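Local coordinates for glutathione S-transferase (Pseudomonas fluorescens, PDB 3M3M), which binds glutathione and probably catalyses its transfer to electrophilic substrates, at residues Pro56-Glu61 and Leu73-Asp78; Ala111-Leu116 and Glu122-Glu127; Ala166-Ala171 and Phe176-Tyr181. All blocks are in the same frame, centred on the assembly; numbering follows the deposited sequence.

From the N terminus the chain first builds the thioredoxin-like domain, in whose later part contact 1 closes the link where the chain leaves strand 57-60, pairs as strand 65-67 and returns as helix 69-77 against the sheet. The chain then enters the helical domain through the long helix 87-117. Contact 2 closes the short turn between the end of that helix and the start of helix 125-146; contact 3 closes the loop that leaves helix 159-168 for helix 182-192. The three lie in series, none nested or crossed. Contacts 2 and 3 touch, A111 CB lying 3.6 Å from F176 CE2, whereas contact 1 sits across the chain's centre from both.

Contact 1: Pro56-Glu61 and Leu73-Asp78; sequences PVLELE and LNFLAD
This is an apolar strand-to-helix contact in the thioredoxin-like domain, where L58 and L60 of strand 57-60 meet F75 and L76 of helix 69-77. No hydrogen bond crosses it; four side chains carry it. The two leucines are two residues apart on the strand and both direct CB at the helix, while V57 before them packs on Y7 and E59 between them forms a salt bridge with K49. L58 reaches out with CG anti to its backbone N (chi1 175°), and its CD2 methyl is shared by two partners: it lies 4.0 Å from F75 CD2 and, at the same 4.0 Å, from L76 CD2. The L58 and F75 side chains run across each other at about a right angle. The L60 and F75 side chains come from opposite directions. L60 CD2 is 3.7 Å from F75 CE2, and L60 CD1 stands 4.1 Å from F75 CZ, so both branches of the leucine fork lie at the far end of the ring. The ring extends to the strand because F75 CG is anti to the backbone N (chi1 177°). Burial is graded: L58 and L76 are buried, with V6 and M21 beside them respectively, whereas F75 is exposed and L60 only partly covered. P56, at the start of the strand segment, follows a cis peptide bond and touches glutathione. A cis-proline leading into a strand of the central sheet, with a helix packed on that sheet, is the hallmark of the thioredoxin fold in the N-terminal domain of glutathione S-transferases.

Contact 2: Ala111-Leu116 and Glu122-Glu127; sequences ARFIQL and EERREE
F113 opens the contact by meeting R124 across the link between two consecutive helices, 87-117 and 125-146, of the all-helical C-terminal domain of glutathione S-transferases. R124 NH1 lies at the edge of the F113 ring, 3.8 Å from CE2, with ring and guanidinium planes 62° apart; this is an edge approach and not a cation over the ring face. That same NH1 forms a salt bridge with E118, just beyond the first helix segment. Next comes I114, buried and the main apolar partner. Its CG1 sits over the centre of one guanidinium face of R124, 3.3 Å from CZ, so an aliphatic branch covers the flat charged group. The other branch, CG2, stands 4.1 Å from R124 CB, and the terminal CD1 reaches E127, 3.7 Å from its CD. Y128 and L131 of the second helix also pack on I114. R124 bends at chi3 (78°), which brings the guanidinium over I114 and beside E127. The carboxylate of E127 probably steadies its orientation through a bidentate, side-on salt bridge within 122-127: R124 NE donates to E127 OE1 (3.1 Å), and R124 NH2 donates nearly straight to E127 OE2 (2.9 Å, 169°).

Contact 3: Ala166-Ala171 and Phe176-Tyr181; sequences AYTHVA and FDLSRY
A171 and F176 face each other with their CB atoms 3.9 Å apart, closing the loop that leaves helix 159-168 in the helical C-terminal domain. A type I beta turn, T168 to A171, carries the chain out of the helix. Y167, on that helix's last turn, touches glutathione; the contact itself is packing away from that site. The F176 ring is set edge-on to the backbone of A171: A171 O lies near the ring plane, 3.4 Å from CD2. F176 CG is anti to F176's own carbonyl carbon (chi1 -56°), beside its backbone N, which is hydrogen-bonded to that same A171 O; this sets the ring edge near the oxygen. The ring also meets H132 and, edge-to-face, Y136 of helix 125-146, and touches I108 of helix 87-117. L178 comes at the turn with its two methyls divided: CD2 lies 4.2 Å from A171 CB, and CD1 rests 3.5 Å from T168 O. An Asx turn starting at D177 shapes 176-181, D177 OD1 accepting from S179 N and OG. One hydrogen bond joins the two segments, F176 N to A171 O at 3.2 Å, bent to 145° at the hydrogen, with the donor 41° above the carbonyl plane.

Contact 1: Pro56-Glu61 and Leu73-Asp78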
loop_
_atom_site.group_PDB
_atom_site.type_symbol
_atom_site.label_atom_id
_atom_site.label_comp_id
_atom_site.label_asym_id
_atom_site.label_seq_id
_atom_site.Cartn_x
_atom_site.Cartn_y
_atom_site.Cartn_z
ATOM N N PRO A 56 4.788 7.501 -3.298
ATOM C CA PRO A 56 4.508 7.911 -4.704
ATOM C C PRO A 56 3.998 9.368 -4.774
ATOM O O PRO A 56 3.504 9.965 -3.764
ATOM C CB PRO A 56 3.432 6.909 -5.122
ATOM C CG PRO A 56 2.641 6.742 -3.790
ATOM C CD PRO A 56 3.790 6.553 -2.776
ATOM N N VAL A 57 4.178 9.942 -5.969
ATOM C CA VAL A 57 3.534 11.180 -6.398
ATOM C C VAL A 57 2.796 10.886 -7.696
ATOM O O VAL A 57 3.309 10.156 -8.557
ATOM C CB VAL A 57 4.597 12.230 -6.681
ATOM C CG1 VAL A 57 3.833 13.579 -7.153
ATOM C CG2 VAL A 57 5.379 12.540 -5.382
ATOM N N LEU A 58 1.587 11.432 -7.846
ATOM C CA LEU A 58 0.801 11.295 -9.093
ATOM C C LEU A 58 0.761 12.698 -9.669
ATOM O O LEU A 58 0.317 13.660 -9.021
ATOM C CB LEU A 58 -0.619 10.814 -8.825
ATOM C CG LEU A 58 -1.516 10.771 -10.074
ATOM C CD1 LEU A 58 -1.005 9.689 -10.959
ATOM C CD2 LEU A 58 -2.975 10.445 -9.769
ATOM N N GLU A 59 1.268 12.819 -10.897
ATOM C CA GLU A 59 1.254 14.125 -11.555
ATOM C C GLU A 59 0.236 14.091 -12.695
ATOM O O GLU A 59 0.226 13.164 -13.511
ATOM C CB GLU A 59 2.653 14.425 -12.119
ATOM C CG GLU A 59 2.663 15.744 -12.967
ATOM C CD GLU A 59 4.076 15.944 -13.534
ATOM O OE1 GLU A 59 5.001 15.974 -12.767
ATOM O OE2 GLU A 59 4.252 16.090 -14.754
ATOM N N LEU A 60 -0.668 15.065 -12.695
ATOM C CA LEU A 60 -1.754 15.169 -13.689
ATOM C C LEU A 60 -1.285 15.994 -14.885
ATOM O O LEU A 60 -0.237 16.637 -14.862
ATOM C CB LEU A 60 -3.001 15.851 -13.057
ATOM C CG LEU A 60 -3.377 15.273 -11.643
ATOM C CD1 LEU A 60 -4.566 16.067 -11.053
ATOM C CD2 LEU A 60 -3.691 13.732 -11.662
ATOM N N GLU A 61 -2.121 15.997 -15.922
ATOM C CA GLU A 61 -1.741 16.638 -17.188
ATOM C C GLU A 61 -1.426 18.116 -17.067
ATOM O O GLU A 61 -0.530 18.606 -17.751
ATOM C CB GLU A 61 -2.878 16.367 -18.184
ATOM C CG GLU A 61 -2.500 16.431 -19.645
ATOM C CD GLU A 61 -3.655 15.907 -20.566
ATOM O OE1 GLU A 61 -4.430 15.001 -20.141
ATOM O OE2 GLU A 61 -3.787 16.411 -21.710
ATOM N N LEU A 73 -5.142 6.905 -4.032
ATOM C CA LEU A 73 -6.149 5.880 -4.229
ATOM C C LEU A 73 -7.545 6.502 -4.212
ATOM O O LEU A 73 -8.412 6.143 -5.044
ATOM C CB LEU A 73 -6.066 4.786 -3.153
ATOM C CG LEU A 73 -4.807 3.884 -3.181
ATOM C CD1 LEU A 73 -4.852 2.910 -1.981
ATOM C CD2 LEU A 73 -4.835 3.111 -4.561
ATOM N N ASN A 74 -7.801 7.401 -3.236
ATOM C CA ASN A 74 -9.157 8.038 -3.242
ATOM C C ASN A 74 -9.451 8.825 -4.533
ATOM O O ASN A 74 -10.635 8.771 -5.033
ATOM C CB ASN A 74 -9.278 8.940 -2.019
ATOM C CG ASN A 74 -9.750 8.133 -0.741
ATOM O OD1 ASN A 74 -10.942 7.961 -0.514
ATOM N ND2 ASN A 74 -8.829 7.539 -0.033
ATOM N N PHE A 75 -8.469 9.604 -5.008
ATOM C CA PHE A 75 -8.679 10.405 -6.238
ATOM C C PHE A 75 -8.986 9.445 -7.421
ATOM O O PHE A 75 -9.942 9.706 -8.192
ATOM C CB PHE A 75 -7.416 11.123 -6.547
ATOM C CG PHE A 75 -7.445 11.893 -7.766
ATOM C CD1 PHE A 75 -8.212 13.074 -7.819
ATOM C CD2 PHE A 75 -6.750 11.436 -8.952
ATOM C CE1 PHE A 75 -8.224 13.879 -9.020
ATOM C CE2 PHE A 75 -6.785 12.262 -10.136
ATOM C CZ PHE A 75 -7.580 13.406 -10.157
ATOM N N LEU A 76 -8.187 8.370 -7.562
ATOM C CA LEU A 76 -8.386 7.463 -8.745
ATOM C C LEU A 76 -9.683 6.699 -8.673
ATOM O O LEU A 76 -10.357 6.424 -9.717
ATOM C CB LEU A 76 -7.200 6.467 -8.878
ATOM C CG LEU A 76 -5.891 7.168 -9.190
ATOM C CD1 LEU A 76 -4.652 6.215 -9.132
ATOM C CD2 LEU A 76 -5.953 7.910 -10.557
ATOM N N ALA A 77 -10.088 6.332 -7.478
ATOM C CA ALA A 77 -11.234 5.385 -7.267
ATOM C C ALA A 77 -12.596 6.105 -7.212
ATOM O O ALA A 77 -13.665 5.465 -7.165
ATOM C CB ALA A 77 -11.068 4.571 -5.956
ATOM N N ASP A 78 -12.557 7.430 -7.034
ATOM C CA ASP A 78 -13.834 8.071 -6.627
ATOM C C ASP A 78 -14.799 7.893 -7.834
ATOM O O ASP A 78 -14.405 8.059 -9.008
ATOM C CB ASP A 78 -13.611 9.527 -6.337
ATOM C CG ASP A 78 -14.914 10.280 -6.173
ATOM O OD1 ASP A 78 -15.170 11.156 -7.076
ATOM O OD2 ASP A 78 -15.692 9.846 -5.264
#

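Contact 2: Ala111-Leu116 and Glu122-Glu127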
loop_
_atom_site.group_PDB
_atom_site.type_symbol
_atom_site.label_atom_id
_atom_site.label_comp_id
_atom_site.label_asym_id
_atom_site.label_seq_id
_atom_site.Cartn_x
_atom_site.Cartn_y
_atom_site.Cartn_z
ATOM N N ALA A 111 9.857 -3.458 8.905
ATOM C CA ALA A 111 10.518 -4.794 9.140
ATOM C C ALA A 111 11.039 -5.334 7.810
ATOM O O ALA A 111 12.141 -5.931 7.718
ATOM C CB ALA A 111 9.502 -5.779 9.737
ATOM N N ARG A 112 10.204 -5.215 6.777
ATOM C CA ARG A 112 10.628 -5.705 5.424
ATOM C C ARG A 112 11.853 -4.897 4.973
ATOM O O ARG A 112 12.780 -5.448 4.382
ATOM C CB ARG A 112 9.447 -5.509 4.454
ATOM C CG ARG A 112 9.910 -5.588 2.943
ATOM C CD ARG A 112 8.622 -5.779 2.078
ATOM N NE ARG A 112 8.939 -5.835 0.616
ATOM C CZ ARG A 112 9.049 -4.783 -0.193
ATOM N NH1 ARG A 112 8.943 -3.538 0.301
ATOM N NH2 ARG A 112 9.151 -4.940 -1.525
ATOM N N PHE A 113 11.878 -3.587 5.210
ATOM C CA PHE A 113 13.087 -2.802 4.819
ATOM C C PHE A 113 14.325 -3.313 5.545
ATOM O O PHE A 113 15.340 -3.612 4.909
ATOM C CB PHE A 113 12.918 -1.318 5.092
ATOM C CG PHE A 113 14.114 -0.528 4.696
ATOM C CD1 PHE A 113 14.364 -0.257 3.369
ATOM C CD2 PHE A 113 15.009 -0.059 5.694
ATOM C CE1 PHE A 113 15.484 0.499 3.016
ATOM C CE2 PHE A 113 16.151 0.651 5.311
ATOM C CZ PHE A 113 16.381 0.905 3.992
ATOM N N ILE A 114 14.205 -3.487 6.854
ATOM C CA ILE A 114 15.325 -3.996 7.659
ATOM C C ILE A 114 15.811 -5.340 7.162
ATOM O O ILE A 114 17.036 -5.548 6.995
ATOM C CB ILE A 114 14.934 -4.045 9.172
ATOM C CG1 ILE A 114 14.873 -2.594 9.722
ATOM C CG2 ILE A 114 15.956 -4.884 10.002
ATOM C CD1 ILE A 114 14.142 -2.570 11.185
ATOM N N GLN A 115 14.896 -6.282 6.949
ATOM C CA GLN A 115 15.288 -7.636 6.569
ATOM C C GLN A 115 15.661 -7.702 5.067
ATOM O O GLN A 115 16.692 -8.212 4.707
ATOM C CB GLN A 115 14.160 -8.600 6.841
ATOM C CG GLN A 115 14.483 -10.068 6.492
ATOM C CD GLN A 115 13.401 -11.019 6.962
ATOM O OE1 GLN A 115 12.653 -10.718 7.922
ATOM N NE2 GLN A 115 13.301 -12.187 6.291
ATOM N N LEU A 116 14.777 -7.281 4.185
ATOM C CA LEU A 116 15.044 -7.483 2.764
ATOM C C LEU A 116 16.127 -6.477 2.244
ATOM O O LEU A 116 16.955 -6.869 1.347
ATOM C CB LEU A 116 13.726 -7.208 2.013
ATOM C CG LEU A 116 13.872 -7.418 0.492
ATOM C CD1 LEU A 116 14.088 -8.856 0.067
ATOM C CD2 LEU A 116 12.524 -6.928 -0.110
ATOM N N GLU A 122 22.519 -6.825 12.841
ATOM C CA GLU A 122 22.429 -6.953 14.313
ATOM C C GLU A 122 22.036 -5.694 15.025
ATOM O O GLU A 122 21.296 -5.773 16.007
ATOM C CB GLU A 122 23.762 -7.466 14.913
ATOM C CG GLU A 122 23.760 -8.968 14.870
ATOM C CD GLU A 122 22.551 -9.648 15.597
ATOM O OE1 GLU A 122 22.334 -9.407 16.825
ATOM O OE2 GLU A 122 21.844 -10.473 14.950
ATOM N N GLU A 123 22.514 -4.542 14.568
ATOM C CA GLU A 123 22.260 -3.258 15.224
ATOM C C GLU A 123 20.747 -2.912 15.215
ATOM O O GLU A 123 20.318 -2.005 15.906
ATOM C CB GLU A 123 23.011 -2.077 14.549
ATOM C CG GLU A 123 24.526 -2.294 14.168
ATOM C CD GLU A 123 24.728 -3.181 12.851
ATOM O OE1 GLU A 123 24.884 -4.448 12.971
ATOM O OE2 GLU A 123 24.720 -2.610 11.718
ATOM N N ARG A 124 19.991 -3.535 14.317
ATOM C CA ARG A 124 18.529 -3.228 14.196
ATOM C C ARG A 124 17.684 -4.397 14.696
ATOM O O ARG A 124 16.453 -4.366 14.638
ATOM C CB ARG A 124 18.165 -2.832 12.770
ATOM C CG ARG A 124 18.893 -1.543 12.301
ATOM C CD ARG A 124 18.314 -1.067 10.974
ATOM N NE ARG A 124 17.029 -0.381 11.185
ATOM C CZ ARG A 124 16.396 0.338 10.274
ATOM N NH1 ARG A 124 16.929 0.483 9.042
ATOM N NH2 ARG A 124 15.217 0.924 10.588
ATOM N N ARG A 125 18.325 -5.426 15.246
ATOM C CA ARG A 125 17.546 -6.600 15.632
ATOM C C ARG A 125 16.505 -6.305 16.752
ATOM O O ARG A 125 15.389 -6.795 16.677
ATOM C CB ARG A 125 18.431 -7.788 16.022
ATOM C CG ARG A 125 17.575 -9.014 16.271
ATOM C CD ARG A 125 18.344 -10.343 16.482
ATOM N NE ARG A 125 18.667 -10.934 15.178
ATOM C CZ ARG A 125 17.824 -11.633 14.410
ATOM N NH1 ARG A 125 16.572 -11.909 14.811
ATOM N NH2 ARG A 125 18.256 -12.057 13.228
ATOM N N GLU A 126 16.891 -5.582 17.791
ATOM C CA GLU A 126 15.935 -5.295 18.877
ATOM C C GLU A 126 14.713 -4.505 18.297
ATOM O O GLU A 126 13.546 -4.789 18.634
ATOM C CB GLU A 126 16.646 -4.485 19.969
ATOM C CG GLU A 126 15.730 -3.754 20.976
ATOM C CD GLU A 126 16.468 -3.384 22.300
ATOM O OE1 GLU A 126 17.615 -3.889 22.517
ATOM O OE2 GLU A 126 15.873 -2.629 23.120
ATOM N N GLU A 127 15.001 -3.484 17.513
ATOM C CA GLU A 127 13.986 -2.654 16.783
ATOM C C GLU A 127 13.060 -3.554 16.005
ATOM O O GLU A 127 11.827 -3.426 16.099
ATOM C CB GLU A 127 14.670 -1.685 15.823
ATOM C CG GLU A 127 13.736 -0.930 14.918
ATOM C CD GLU A 127 14.447 -0.034 13.912
ATOM O OE1 GLU A 127 15.689 -0.004 13.912
ATOM O OE2 GLU A 127 13.736 0.618 13.107
#

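Contact 3: Ala166-Ala171 and Phe176-Tyr181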
loop_
_atom_site.group_PDB
_atom_site.type_symbol
_atom_site.label_atom_id
_atom_site.label_comp_id
_atom_site.label_asym_id
_atom_site.label_seq_id
_atom_site.Cartn_x
_atom_site.Cartn_y
_atom_site.Cartn_z
ATOM N N ALA A 166 -0.975 -4.158 -0.231
ATOM C CA ALA A 166 0.325 -3.816 -0.825
ATOM C C ALA A 166 1.494 -4.315 0.031
ATOM O O ALA A 166 2.401 -4.954 -0.531
ATOM C CB ALA A 166 0.439 -2.262 -1.090
ATOM N N TYR A 167 1.527 -4.032 1.342
ATOM C CA TYR A 167 2.584 -4.585 2.106
ATOM C C TYR A 167 2.191 -5.943 2.729
ATOM O O TYR A 167 3.101 -6.720 3.036
ATOM C CB TYR A 167 2.954 -3.625 3.277
ATOM C CG TYR A 167 3.853 -2.503 2.728
ATOM C CD1 TYR A 167 5.211 -2.771 2.429
ATOM C CD2 TYR A 167 3.344 -1.218 2.630
ATOM C CE1 TYR A 167 6.053 -1.697 1.932
ATOM C CE2 TYR A 167 4.176 -0.145 2.198
ATOM C CZ TYR A 167 5.511 -0.396 1.874
ATOM O OH TYR A 167 6.308 0.693 1.359
ATOM N N THR A 168 0.919 -6.147 3.005
ATOM C CA THR A 168 0.659 -7.459 3.675
ATOM C C THR A 168 1.109 -8.637 2.765
ATOM O O THR A 168 1.631 -9.615 3.276
ATOM C CB THR A 168 -0.803 -7.618 4.051
ATOM O OG1 THR A 168 -1.206 -6.531 4.919
ATOM C CG2 THR A 168 -1.033 -8.954 4.848
ATOM N N HIS A 169 0.869 -8.543 1.481
ATOM C CA HIS A 169 1.226 -9.650 0.581
ATOM C C HIS A 169 2.735 -9.977 0.567
ATOM O O HIS A 169 3.065 -11.108 0.137
ATOM C CB HIS A 169 0.632 -9.433 -0.842
ATOM C CG HIS A 169 1.576 -8.803 -1.807
ATOM N ND1 HIS A 169 1.947 -7.482 -1.750
ATOM C CD2 HIS A 169 2.199 -9.323 -2.903
ATOM C CE1 HIS A 169 2.750 -7.193 -2.763
ATOM N NE2 HIS A 169 2.952 -8.310 -3.462
ATOM N N VAL A 170 3.615 -9.029 0.991
ATOM C CA VAL A 170 5.064 -9.256 1.085
ATOM C C VAL A 170 5.533 -9.237 2.567
ATOM O O VAL A 170 6.713 -9.065 2.884
ATOM C CB VAL A 170 5.883 -8.259 0.198
ATOM C CG1 VAL A 170 5.677 -8.664 -1.301
ATOM C CG2 VAL A 170 5.454 -6.813 0.414
ATOM N N ALA A 171 4.581 -9.493 3.504
ATOM C CA ALA A 171 4.937 -9.415 4.926
ATOM C C ALA A 171 5.949 -10.507 5.271
ATOM O O ALA A 171 6.777 -10.293 6.155
ATOM C CB ALA A 171 3.727 -9.508 5.809
ATOM N N PHE A 176 7.312 -11.826 8.929
ATOM C CA PHE A 176 5.990 -12.269 9.393
ATOM C C PHE A 176 5.509 -13.570 8.783
ATOM O O PHE A 176 5.567 -13.788 7.560
ATOM C CB PHE A 176 4.899 -11.156 9.159
ATOM C CG PHE A 176 5.263 -9.856 9.815
ATOM C CD1 PHE A 176 4.825 -9.584 11.159
ATOM C CD2 PHE A 176 6.022 -8.873 9.127
ATOM C CE1 PHE A 176 5.187 -8.326 11.796
ATOM C CE2 PHE A 176 6.395 -7.641 9.806
ATOM C CZ PHE A 176 5.983 -7.391 11.123
ATOM N N ASP A 177 4.966 -14.431 9.649
ATOM C CA ASP A 177 4.555 -15.744 9.193
ATOM C C ASP A 177 3.063 -15.725 8.959
ATOM O O ASP A 177 2.238 -15.809 9.918
ATOM C CB ASP A 177 4.928 -16.758 10.283
ATOM C CG ASP A 177 4.496 -18.174 9.947
ATOM O OD1 ASP A 177 3.925 -18.480 8.860
ATOM O OD2 ASP A 177 4.766 -19.052 10.845
ATOM N N LEU A 178 2.677 -15.607 7.681
ATOM C CA LEU A 178 1.259 -15.442 7.398
ATOM C C LEU A 178 0.537 -16.755 7.510
ATOM O O LEU A 178 -0.654 -16.789 7.368
ATOM C CB LEU A 178 1.011 -14.846 5.965
ATOM C CG LEU A 178 1.573 -13.370 5.899
ATOM C CD1 LEU A 178 1.330 -12.879 4.524
ATOM C CD2 LEU A 178 0.884 -12.458 6.898
ATOM N N SER A 179 1.269 -17.887 7.706
ATOM C CA SER A 179 0.519 -19.164 7.887
ATOM C C SER A 179 -0.276 -19.143 9.195
ATOM O O SER A 179 -1.229 -19.917 9.332
ATOM C CB SER A 179 1.431 -20.428 7.883
ATOM O OG SER A 179 2.220 -20.468 9.098
ATOM N N ARG A 180 0.051 -18.223 10.126
ATOM C CA ARG A 180 -0.730 -17.974 11.328
ATOM C C ARG A 180 -2.080 -17.252 11.052
ATOM O O ARG A 180 -2.961 -17.162 11.963
ATOM C CB ARG A 180 0.092 -17.088 12.270
ATOM C CG ARG A 180 1.476 -17.641 12.621
ATOM C CD ARG A 180 1.994 -16.709 13.689
ATOM N NE ARG A 180 3.349 -17.072 14.019
ATOM C CZ ARG A 180 4.136 -16.347 14.828
ATOM N NH1 ARG A 180 3.699 -15.193 15.377
ATOM N NH2 ARG A 180 5.389 -16.767 15.052
ATOM N N TYR A 181 -2.261 -16.790 9.806
ATOM C CA TYR A 181 -3.401 -15.936 9.424
ATOM C C TYR A 181 -4.132 -16.489 8.203
ATOM O O TYR A 181 -4.087 -15.938 7.076
ATOM C CB TYR A 181 -2.829 -14.510 9.105
ATOM C CG TYR A 181 -2.240 -13.899 10.362
ATOM C CD1 TYR A 181 -3.091 -13.289 11.299
ATOM C CD2 TYR A 181 -0.873 -13.950 10.629
ATOM C CE1 TYR A 181 -2.560 -12.729 12.481
ATOM C CE2 TYR A 181 -0.323 -13.423 11.870
ATOM C CZ TYR A 181 -1.236 -12.779 12.762
ATOM O OH TYR A 181 -0.700 -12.265 13.909
#